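Local coordinates for geranyltranstransferase (Stenotrophomonas maltophilia, PDB 7LBJ), which probably condenses isopentenyl diphosphate with allylic diphosphates in a magnesium-dependent reaction that makes farnesyl diphosphate or longer polyprenyl diphosphates, at residues L74-H85 / L190-C201. Sequence-based numbering, arbitrary orientation.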
ATOM      1  N   LEU A  74       5.014 -19.782  -5.559  1.00 16.06           N
ATOM      2  CA  LEU A  74       5.868 -18.628  -5.374  1.00 17.69           C
ATOM      3  C   LEU A  74       5.420 -17.410  -6.167  1.00 14.81           C
ATOM      4  O   LEU A  74       5.912 -16.308  -5.893  1.00 14.92           O
ATOM      5  CB  LEU A  74       7.316 -19.007  -5.762  1.00 16.19           C
ATOM      6  CG  LEU A  74       7.937 -20.091  -4.858  1.00 16.06           C
ATOM      7  CD1 LEU A  74       9.106 -20.777  -5.533  1.00 20.10           C
ATOM      8  CD2 LEU A  74       8.403 -19.478  -3.511  1.00 16.04           C
ATOM      9  N   ASP A  75       4.514 -17.582  -7.141  1.00 14.96           N
ATOM     10  CA  ASP A  75       4.183 -16.513  -8.083  1.00 14.59           C
ATOM     11  C   ASP A  75       3.664 -15.264  -7.375  1.00 16.06           C
ATOM     12  O   ASP A  75       4.063 -14.143  -7.715  1.00 14.74           O
ATOM     13  CB  ASP A  75       3.143 -16.989  -9.108  1.00 17.79           C
ATOM     14  CG  ASP A  75       3.707 -17.981 -10.132  1.00 21.09           C
ATOM     15  OD1 ASP A  75       4.895 -17.883 -10.513  1.00 21.17           O
ATOM     16  OD2 ASP A  75       2.940 -18.867 -10.576  1.00 19.56           O
ATOM     17  N   ALA A  76       2.737 -15.425  -6.418  1.00 16.59           N
ATOM     18  CA  ALA A  76       2.192 -14.251  -5.736  1.00 17.05           C
ATOM     19  C   ALA A  76       3.280 -13.514  -4.971  1.00 14.36           C
ATOM     20  O   ALA A  76       3.351 -12.277  -4.998  1.00 15.45           O
ATOM     21  CB  ALA A  76       1.056 -14.644  -4.777  1.00 13.85           C
ATOM     22  N   ALA A  77       4.123 -14.254  -4.248  1.00 13.56           N
ATOM     23  CA  ALA A  77       5.198 -13.591  -3.515  1.00 13.07           C
ATOM     24  C   ALA A  77       6.140 -12.890  -4.474  1.00 13.22           C
ATOM     25  O   ALA A  77       6.564 -11.756  -4.217  1.00 13.18           O
ATOM     26  CB  ALA A  77       5.977 -14.589  -2.655  1.00 16.40           C
ATOM     27  N   ALA A  78       6.483 -13.558  -5.575  1.00 12.81           N
ATOM     28  CA  ALA A  78       7.412 -12.981  -6.547  1.00 13.03           C
ATOM     29  C   ALA A  78       6.831 -11.732  -7.192  1.00 13.70           C
ATOM     30  O   ALA A  78       7.527 -10.718  -7.342  1.00 13.82           O
ATOM     31  CB  ALA A  78       7.785 -14.021  -7.608  1.00 14.15           C
ATOM     32  N   MET A  79       5.547 -11.763  -7.557  1.00 12.08           N
ATOM     33  CA  MET A  79       4.938 -10.549  -8.092  1.00 12.48           C
ATOM     34  C   MET A  79       4.889  -9.444  -7.044  1.00 13.31           C
ATOM     35  O   MET A  79       5.123  -8.267  -7.358  1.00 11.79           O
ATOM     36  CB  MET A  79       3.527 -10.849  -8.609  1.00 13.96           C
ATOM     37  CG  MET A  79       3.510 -11.607  -9.914  1.00 16.07           C
ATOM     38  SD  MET A  79       1.834 -11.673 -10.612  1.00 18.21           S
ATOM     39  CE  MET A  79       1.137 -12.936  -9.565  1.00 16.87           C
ATOM     40  N   SER A  80       4.573  -9.785  -5.800  1.00 12.88           N
ATOM     41  CA  SER A  80       4.364  -8.732  -4.807  1.00 10.05           C
ATOM     42  C   SER A  80       5.636  -7.909  -4.603  1.00 12.07           C
ATOM     43  O   SER A  80       5.572  -6.683  -4.458  1.00  9.82           O
ATOM     44  CB  SER A  80       3.879  -9.322  -3.477  1.00 14.87           C
ATOM     45  OG  SER A  80       4.945  -9.935  -2.759  1.00 15.47           O
ATOM     46  N   VAL A  81       6.811  -8.551  -4.631  1.00 12.25           N
ATOM     47  CA  VAL A  81       7.998  -7.753  -4.347  1.00 11.53           C
ATOM     48  C   VAL A  81       8.352  -6.889  -5.543  1.00 14.46           C
ATOM     49  O   VAL A  81       8.899  -5.789  -5.367  1.00 12.67           O
ATOM     50  CB  VAL A  81       9.193  -8.621  -3.892  1.00 10.70           C
ATOM     51  CG1 VAL A  81       8.880  -9.285  -2.557  1.00 12.55           C
ATOM     52  CG2 VAL A  81       9.559  -9.671  -4.953  1.00 12.92           C
ATOM     53  N   GLU A  82       8.059  -7.355  -6.767  1.00 13.76           N
ATOM     54  CA  GLU A  82       8.321  -6.535  -7.949  1.00 13.05           C
ATOM     55  C   GLU A  82       7.352  -5.363  -8.029  1.00 15.41           C
ATOM     56  O   GLU A  82       7.741  -4.273  -8.471  1.00 13.02           O
ATOM     57  CB  GLU A  82       8.247  -7.386  -9.228  1.00 12.91           C
ATOM     58  CG  GLU A  82       8.733  -6.696 -10.506  1.00 14.20           C
ATOM     59  CD  GLU A  82      10.232  -6.395 -10.513  1.00 15.59           C
ATOM     60  OE1 GLU A  82      10.923  -6.709  -9.525  1.00 18.10           O
ATOM     61  OE2 GLU A  82      10.734  -5.841 -11.517  1.00 19.51           O
ATOM     62  N   LEU A  83       6.096  -5.568  -7.582  1.00 10.68           N
ATOM     63  CA  LEU A  83       5.119  -4.475  -7.554  1.00 12.49           C
ATOM     64  C   LEU A  83       5.484  -3.414  -6.522  1.00 12.39           C
ATOM     65  O   LEU A  83       5.320  -2.211  -6.779  1.00 10.65           O
ATOM     66  CB  LEU A  83       3.700  -5.022  -7.290  1.00 12.28           C
ATOM     67  CG  LEU A  83       3.201  -5.851  -8.481  1.00 12.95           C
ATOM     68  CD1 LEU A  83       1.967  -6.652  -8.101  1.00 15.53           C
ATOM     69  CD2 LEU A  83       2.902  -4.965  -9.701  1.00 15.35           C
ATOM     70  N   ILE A  84       5.972  -3.818  -5.346  1.00 10.37           N
ATOM     71  CA  ILE A  84       6.432  -2.814  -4.389  1.00 10.82           C
ATOM     72  C   ILE A  84       7.608  -2.046  -4.975  1.00 13.33           C
ATOM     73  O   ILE A  84       7.656  -0.812  -4.932  1.00 12.54           O
ATOM     74  CB  ILE A  84       6.783  -3.461  -3.039  1.00  9.25           C
ATOM     75  CG1 ILE A  84       5.503  -4.012  -2.377  1.00 11.09           C
ATOM     76  CG2 ILE A  84       7.468  -2.447  -2.109  1.00 11.15           C
ATOM     77  CD1 ILE A  84       4.425  -2.943  -2.136  1.00 13.33           C
ATOM     78  N   HIS A  85       8.560  -2.770  -5.565  1.00 11.32           N
ATOM     79  CA  HIS A  85       9.719  -2.116  -6.165  1.00 11.02           C
ATOM     80  C   HIS A  85       9.288  -1.139  -7.257  1.00 13.10           C
ATOM     81  O   HIS A  85       9.720   0.023  -7.287  1.00 12.99           O
ATOM     82  CB  HIS A  85      10.663  -3.187  -6.730  1.00 13.10           C
ATOM     83  CG  HIS A  85      11.876  -2.637  -7.418  1.00 15.39           C
ATOM     84  ND1 HIS A  85      12.808  -1.858  -6.770  1.00 16.94           N
ATOM     85  CD2 HIS A  85      12.321  -2.776  -8.692  1.00 16.54           C
ATOM     86  CE1 HIS A  85      13.770  -1.529  -7.618  1.00 17.52           C
ATOM     87  NE2 HIS A  85      13.489  -2.063  -8.794  1.00 19.09           N
ATOM     88  N   LEU A 190      13.573  -4.727   1.417  1.00 12.26           N
ATOM     89  CA  LEU A 190      12.739  -5.449   0.451  1.00 12.47           C
ATOM     90  C   LEU A 190      13.492  -6.610  -0.185  1.00 12.89           C
ATOM     91  O   LEU A 190      12.880  -7.628  -0.528  1.00 11.96           O
ATOM     92  CB  LEU A 190      12.231  -4.494  -0.621  1.00 14.86           C
ATOM     93  CG  LEU A 190      11.315  -5.053  -1.708  1.00 13.74           C
ATOM     94  CD1 LEU A 190      10.009  -5.560  -1.074  1.00 13.68           C
ATOM     95  CD2 LEU A 190      11.046  -3.938  -2.719  1.00 12.13           C
ATOM     96  N   ILE A 191      14.814  -6.487  -0.335  1.00 10.73           N
ATOM     97  CA  ILE A 191      15.613  -7.608  -0.810  1.00 12.79           C
ATOM     98  C   ILE A 191      15.592  -8.753   0.198  1.00 13.56           C
ATOM     99  O   ILE A 191      15.450  -9.928  -0.184  1.00 13.23           O
ATOM    100  CB  ILE A 191      17.037  -7.123  -1.134  1.00 12.38           C
ATOM    101  CG1 ILE A 191      17.003  -6.436  -2.505  1.00 13.48           C
ATOM    102  CG2 ILE A 191      18.029  -8.288  -1.119  1.00 11.52           C
ATOM    103  CD1 ILE A 191      18.264  -5.584  -2.817  1.00 15.51           C
ATOM    104  N   ARG A 192      15.717  -8.443   1.496  1.00 11.19           N
ATOM    105  CA  ARG A 192      15.584  -9.489   2.511  1.00 12.66           C
ATOM    106  C   ARG A 192      14.170 -10.059   2.533  1.00 12.78           C
ATOM    107  O   ARG A 192      13.989 -11.263   2.731  1.00 12.37           O
ATOM    108  CB  ARG A 192      15.963  -8.956   3.891  1.00 13.01           C
ATOM    109  CG  ARG A 192      17.461  -8.657   4.019  1.00 12.22           C
ATOM    110  CD  ARG A 192      17.709  -7.731   5.188  1.00 15.11           C
ATOM    111  NE  ARG A 192      17.368  -8.365   6.461  1.00 17.39           N
ATOM    112  CZ  ARG A 192      17.470  -7.759   7.635  1.00 28.12           C
ATOM    113  NH1 ARG A 192      17.861  -6.496   7.726  1.00 22.06           N
ATOM    114  NH2 ARG A 192      17.173  -8.432   8.745  1.00 25.61           N
ATOM    115  N   ALA A 193      13.153  -9.218   2.322  1.00 10.84           N
ATOM    116  CA  ALA A 193      11.786  -9.746   2.278  1.00 11.38           C
ATOM    117  C   ALA A 193      11.621 -10.751   1.151  1.00 14.05           C
ATOM    118  O   ALA A 193      10.939 -11.770   1.316  1.00 11.35           O
ATOM    119  CB  ALA A 193      10.764  -8.613   2.120  1.00 10.84           C
ATOM    120  N   ALA A 194      12.223 -10.481  -0.009  1.00 10.12           N
ATOM    121  CA  ALA A 194      12.059 -11.394  -1.131  1.00 14.07           C
ATOM    122  C   ALA A 194      12.611 -12.767  -0.780  1.00 16.29           C
ATOM    123  O   ALA A 194      11.937 -13.785  -0.976  1.00 14.32           O
ATOM    124  CB  ALA A 194      12.738 -10.843  -2.384  1.00 12.46           C
ATOM    125  N   VAL A 195      13.817 -12.809  -0.205  1.00 12.83           N
ATOM    126  CA  VAL A 195      14.400 -14.095   0.183  1.00 15.18           C
ATOM    127  C   VAL A 195      13.563 -14.755   1.276  1.00 13.17           C
ATOM    128  O   VAL A 195      13.322 -15.968   1.245  1.00 13.01           O
ATOM    129  CB  VAL A 195      15.860 -13.893   0.619  1.00 15.47           C
ATOM    130  CG1 VAL A 195      16.422 -15.168   1.312  1.00 14.97           C
ATOM    131  CG2 VAL A 195      16.706 -13.472  -0.613  1.00  9.93           C
ATOM    132  N   ARG A 196      13.114 -13.975   2.265  1.00 12.66           N
ATOM    133  CA  ARG A 196      12.334 -14.571   3.351  1.00 11.36           C
ATOM    134  C   ARG A 196      11.033 -15.166   2.833  1.00 11.36           C
ATOM    135  O   ARG A 196      10.620 -16.249   3.273  1.00 10.74           O
ATOM    136  CB  ARG A 196      12.055 -13.526   4.435  1.00  9.57           C
ATOM    137  CG  ARG A 196      11.143 -14.049   5.528  1.00 12.47           C
ATOM    138  CD  ARG A 196      10.930 -12.998   6.630  1.00 15.83           C
ATOM    139  NE  ARG A 196       9.883 -13.425   7.548  1.00 14.86           N
ATOM    140  CZ  ARG A 196      10.074 -14.254   8.561  1.00 15.29           C
ATOM    141  NH1 ARG A 196      11.279 -14.722   8.854  1.00 16.79           N
ATOM    142  NH2 ARG A 196       9.032 -14.607   9.315  1.00 20.75           N
ATOM    143  N   MET A 197      10.351 -14.462   1.917  1.00 11.87           N
ATOM    144  CA  MET A 197       9.059 -14.951   1.435  1.00 13.20           C
ATOM    145  C   MET A 197       9.211 -16.223   0.627  1.00 13.06           C
ATOM    146  O   MET A 197       8.412 -17.156   0.780  1.00 14.18           O
ATOM    147  CB  MET A 197       8.348 -13.866   0.626  1.00 11.33           C
ATOM    148  CG  MET A 197       7.977 -12.669   1.542  1.00 17.37           C
ATOM    149  SD  MET A 197       7.620 -11.149   0.633  1.00 26.09           S
ATOM    150  CE  MET A 197       5.982 -11.575   0.226  1.00 12.69           C
ATOM    151  N   GLY A 198      10.228 -16.284  -0.244  1.00 12.64           N
ATOM    152  CA  GLY A 198      10.473 -17.520  -0.969  1.00 15.73           C
ATOM    153  C   GLY A 198      10.716 -18.686  -0.035  1.00 13.92           C
ATOM    154  O   GLY A 198      10.213 -19.790  -0.259  1.00 14.47           O
ATOM    155  N   ALA A 199      11.471 -18.446   1.041  1.00 14.04           N
ATOM    156  CA  ALA A 199      11.775 -19.515   1.981  1.00 15.18           C
ATOM    157  C   ALA A 199      10.550 -19.880   2.805  1.00 13.74           C
ATOM    158  O   ALA A 199      10.334 -21.058   3.107  1.00 16.39           O
ATOM    159  CB  ALA A 199      12.934 -19.105   2.893  1.00 13.41           C
ATOM    160  N   LEU A 200       9.729 -18.881   3.175  1.00 11.62           N
ATOM    161  CA  LEU A 200       8.471 -19.197   3.853  1.00 14.40           C
ATOM    162  C   LEU A 200       7.588 -20.075   2.977  1.00 14.64           C
ATOM    163  O   LEU A 200       6.976 -21.035   3.462  1.00 14.78           O
ATOM    164  CB  LEU A 200       7.728 -17.919   4.222  1.00 14.09           C
ATOM    165  CG  LEU A 200       8.295 -17.139   5.399  1.00 14.59           C
ATOM    166  CD1 LEU A 200       7.559 -15.808   5.503  1.00 16.03           C
ATOM    167  CD2 LEU A 200       8.120 -17.955   6.672  1.00 15.39           C
ATOM    168  N   CYS A 201       7.505 -19.765   1.681  1.00 13.06           N
ATOM    169  CA  CYS A 201       6.679 -20.602   0.812  1.00 13.77           C
ATOM    170  C   CYS A 201       7.280 -21.997   0.678  1.00 17.10           C
ATOM    171  O   CYS A 201       6.550 -22.966   0.432  1.00 17.73           O
ATOM    172  CB  CYS A 201       6.500 -19.942  -0.555  1.00 15.86           C
ATOM    173  SG  CYS A 201       5.508 -18.438  -0.536  1.00 18.25           S
TER
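Two core helices of the all-alpha prenyl synthase fold, 75-92 and 176-201, run antiparallel here, the axes of 75-85 and 190-201 being 9.6 Å apart at an angle of 171°. Residues at intervals of three or four, A77, V81 and I84 on one helix and L190, A194, M197 and C201 on the other, line the seam with an apolar stripe from each. A77 is small enough to let the backbones close in, its CB resting 4.1 Å from M197 CB. The longer M197 runs past V81 in the opposite direction, with SD 3.9 Å from V81 CG1; chi3 of 81° bends the chain, and CE ends 3.6 Å from S80 OG. That hydroxyl suits a buried helix because it hydrogen-bonds back to A77 O (2.8 Å), which also accepts the helix bond from V81 N, from the same face of its plane. V81 CG1 rests against CA and CB of A194, whose lone methyl leaves room for the branched valine. With CG anti to the backbone N (chi1 -179°), L190 carries its fork across the gap, both methyls near I84 CG2 (CD2 3.9 Å, CD1 4.1 Å). At the other end L74 CD2 sits 3.5 Å from C201 CB and meets G198 O. Helix 140-154 touches S80, I84 and L190, and helix 115-134 reaches S80, I84 and M197. Antiparallel neighbouring helices like these build the all-helical bundle of the FPP/GGPP synthase family.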